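Local coordinates for sarcoplasmic calcium-binding protein (PDB 2SAS) that binds calcium ions through EF-hand loops and seems more abundant in fast-contracting muscles, a distribution from which no functional relationship can be established, at residues A[21-29]-A[73-81]. Numbering follows the deposited sequence.
With CA (calcium ion), chain B; CA (calcium ion), chain C.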
# COMPACT_ATOMS: atom_id res chain seq x y z
N ASN A 21 13.14 -6.72 -2.03
CA ASN A 21 12.77 -7.91 -2.79
C ASN A 21 11.51 -8.60 -2.29
O ASN A 21 11.26 -9.72 -2.78
CB ASN A 21 13.93 -8.91 -2.89
CG ASN A 21 14.37 -9.43 -1.54
OD1 ASN A 21 13.54 -9.58 -0.63
ND2 ASN A 21 15.67 -9.76 -1.42
N HIS A 22 10.82 -8.05 -1.32
CA HIS A 22 9.56 -8.66 -0.85
C HIS A 22 9.53 -10.06 -0.37
O HIS A 22 8.53 -10.79 -0.65
CB HIS A 22 8.51 -8.43 -2.04
CG HIS A 22 8.36 -6.92 -2.13
ND1 HIS A 22 8.71 -6.11 -3.20
CD2 HIS A 22 7.96 -6.09 -1.11
CE1 HIS A 22 8.53 -4.86 -2.81
NE2 HIS A 22 8.08 -4.81 -1.56
N ASP A 23 10.45 -10.56 0.43
CA ASP A 23 10.35 -11.97 0.90
C ASP A 23 10.05 -12.10 2.36
O ASP A 23 10.07 -13.21 2.93
CB ASP A 23 11.60 -12.72 0.40
CG ASP A 23 12.85 -12.16 1.02
OD1 ASP A 23 12.72 -11.09 1.70
OD2 ASP A 23 13.94 -12.76 0.90
N GLY A 24 9.73 -11.00 3.07
CA GLY A 24 9.38 -11.01 4.47
C GLY A 24 10.57 -11.00 5.40
O GLY A 24 10.39 -11.24 6.61
N SER A 25 11.74 -10.77 4.81
CA SER A 25 13.01 -10.73 5.55
C SER A 25 13.87 -9.61 4.91
O SER A 25 13.77 -9.46 3.70
CB SER A 25 13.85 -11.96 5.31
OG SER A 25 13.81 -13.10 6.05
N ILE A 26 14.65 -9.02 5.77
CA ILE A 26 15.63 -8.01 5.47
C ILE A 26 16.96 -8.85 5.39
O ILE A 26 17.17 -9.62 6.33
CB ILE A 26 15.88 -6.85 6.49
CG1 ILE A 26 14.60 -6.21 7.07
CG2 ILE A 26 16.71 -5.73 5.78
CD1 ILE A 26 13.50 -5.92 6.03
N GLN A 27 17.72 -8.64 4.36
CA GLN A 27 19.00 -9.38 4.17
C GLN A 27 19.90 -8.53 3.28
O GLN A 27 19.22 -7.70 2.65
CB GLN A 27 18.72 -10.68 3.38
CG GLN A 27 17.88 -11.65 4.21
CD GLN A 27 17.59 -12.87 3.35
OE1 GLN A 27 16.43 -13.13 3.01
NE2 GLN A 27 18.67 -13.53 3.09
N ASP A 28 21.19 -8.73 3.22
CA ASP A 28 22.05 -7.94 2.34
C ASP A 28 21.44 -7.82 0.94
O ASP A 28 21.50 -6.75 0.35
CB ASP A 28 23.50 -8.46 2.23
CG ASP A 28 24.36 -7.79 1.18
OD1 ASP A 28 24.80 -6.62 1.29
OD2 ASP A 28 24.63 -8.45 0.13
N ASN A 29 20.84 -8.86 0.40
CA ASN A 29 20.30 -8.77 -0.94
C ASN A 29 19.29 -7.63 -1.10
O ASN A 29 19.10 -7.17 -2.26
CB ASN A 29 19.84 -10.09 -1.49
CG ASN A 29 18.55 -10.65 -0.90
OD1 ASN A 29 18.18 -10.30 0.23
ND2 ASN A 29 17.87 -11.49 -1.66
N LYS A 73 21.76 -14.68 15.17
CA LYS A 73 22.88 -14.63 14.28
C LYS A 73 22.90 -15.36 12.96
O LYS A 73 24.03 -15.81 12.60
CB LYS A 73 24.14 -15.08 15.09
CG LYS A 73 24.87 -13.81 15.61
CD LYS A 73 23.95 -13.09 16.58
CE LYS A 73 24.14 -13.65 17.97
NZ LYS A 73 25.07 -12.74 18.72
N ASP A 74 21.86 -15.40 12.19
CA ASP A 74 21.76 -15.99 10.87
C ASP A 74 21.73 -14.95 9.73
O ASP A 74 21.10 -15.28 8.70
CB ASP A 74 20.50 -16.89 10.75
CG ASP A 74 19.17 -16.21 10.87
OD1 ASP A 74 19.12 -15.07 11.40
OD2 ASP A 74 18.10 -16.73 10.47
N ASP A 75 22.26 -13.77 9.85
CA ASP A 75 22.30 -12.71 8.84
C ASP A 75 21.01 -12.38 8.13
O ASP A 75 21.01 -11.88 6.97
CB ASP A 75 23.38 -13.03 7.75
CG ASP A 75 24.77 -13.02 8.34
OD1 ASP A 75 25.01 -12.20 9.22
OD2 ASP A 75 25.57 -13.89 7.92
N VAL A 76 19.90 -12.69 8.73
CA VAL A 76 18.57 -12.40 8.17
C VAL A 76 17.84 -11.64 9.29
O VAL A 76 17.95 -12.12 10.45
CB VAL A 76 17.82 -13.68 7.79
CG1 VAL A 76 16.48 -13.38 7.11
CG2 VAL A 76 18.65 -14.65 6.96
N VAL A 77 17.23 -10.50 8.99
CA VAL A 77 16.46 -9.82 10.06
C VAL A 77 15.01 -10.20 9.70
O VAL A 77 14.56 -9.90 8.57
CB VAL A 77 16.71 -8.34 10.19
CG1 VAL A 77 15.71 -7.64 11.12
CG2 VAL A 77 18.13 -7.96 10.63
N SER A 78 14.30 -10.87 10.61
CA SER A 78 12.90 -11.19 10.21
C SER A 78 12.03 -10.05 10.71
O SER A 78 12.52 -9.17 11.44
CB SER A 78 12.51 -12.53 10.86
OG SER A 78 12.96 -12.47 12.20
N TRP A 79 10.78 -10.11 10.35
CA TRP A 79 9.73 -9.17 10.78
C TRP A 79 9.67 -9.12 12.31
O TRP A 79 9.71 -8.04 12.90
CB TRP A 79 8.37 -9.60 10.25
CG TRP A 79 7.25 -8.90 10.98
CD1 TRP A 79 6.21 -9.50 11.61
CD2 TRP A 79 7.07 -7.49 11.13
NE1 TRP A 79 5.36 -8.53 12.12
CE2 TRP A 79 5.87 -7.30 11.83
CE3 TRP A 79 7.78 -6.37 10.66
CZ2 TRP A 79 5.33 -6.04 12.11
CZ3 TRP A 79 7.25 -5.11 10.94
CH2 TRP A 79 6.07 -4.95 11.67
N GLU A 80 9.55 -10.30 12.90
CA GLU A 80 9.54 -10.47 14.36
C GLU A 80 10.77 -9.85 15.00
O GLU A 80 10.63 -9.10 16.00
CB GLU A 80 9.47 -11.95 14.76
CG GLU A 80 8.31 -12.71 14.05
CD GLU A 80 8.66 -13.11 12.63
OE1 GLU A 80 9.82 -13.21 12.25
OE2 GLU A 80 7.68 -13.34 11.90
N GLU A 81 11.98 -10.07 14.51
CA GLU A 81 13.14 -9.43 15.13
C GLU A 81 13.12 -7.92 14.90
O GLU A 81 13.52 -7.15 15.81
CB GLU A 81 14.49 -9.97 14.74
CG GLU A 81 14.51 -11.51 14.56
CD GLU A 81 15.78 -12.01 13.97
OE1 GLU A 81 15.99 -12.08 12.77
OE2 GLU A 81 16.60 -12.29 14.85
CA CA B . 14.16 -9.29 1.63
CA CA C . 17.75 -13.52 12.28
O HOH W 1 16.02 -14.85 11.59
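Ile26 and Val77 face each other across the short antiparallel beta bridge that couples the calcium loops of a paired EF-hand lobe. Theirs is the hydrogen-bonded pair: Ile26 N donates to Val77 O at 2.9 Å, and Val77 N returns the bond to Ile26 O at 2.8 Å. Both bonds are nearly straight (N-H...O angles 174° and 171°), and each donor lies in the acceptor's carbonyl plane, so the two strands meet edge to edge, as in a regular sheet. On the buried side of this bridge the two side chains meet at their branch points, with Ile26 CB 4.1 Å from Val77 CB. Ile26 also packs on Phe14, Leu18, Phe31 and Trp62, while Val77 rests on Ala69; the bridge thus adjoins the helices flanking both loops.

Farther along, Gln27 and Val76 run side by side and point the same way. With chi1 at -175°, Val76 swings CG1 to the side opposite its amide nitrogen, toward Gln27 CG, 3.7 Å away. Cutting Gln27 back to an alanine removes everything beyond CB and would probably leave one flank of Val76 without its apolar cover.

The same backbone reaches both metals. Ser25 O, just before the bridge, binds one calcium at 2.1 Å, together with Asn21, Asp23, Asp19 and Asp30; Val76 O binds the other, whose sphere includes Asp74, Glu81, Asp70, Asn72 and a water. Coordinating carbonyls therefore immediately precede both bridge residues, so the bridge links the two metal sites through the backbone, as in other paired EF-hands. Ser78 and Glu81 form a capping box at the start of helix 79-91: Glu81 N gives a weak bond to Ser78 OG, and Ser78 N donates to the anti lone pair of Glu81 OE1 at 3.0 Å, the same oxygen that grips calcium at 2.3 Å.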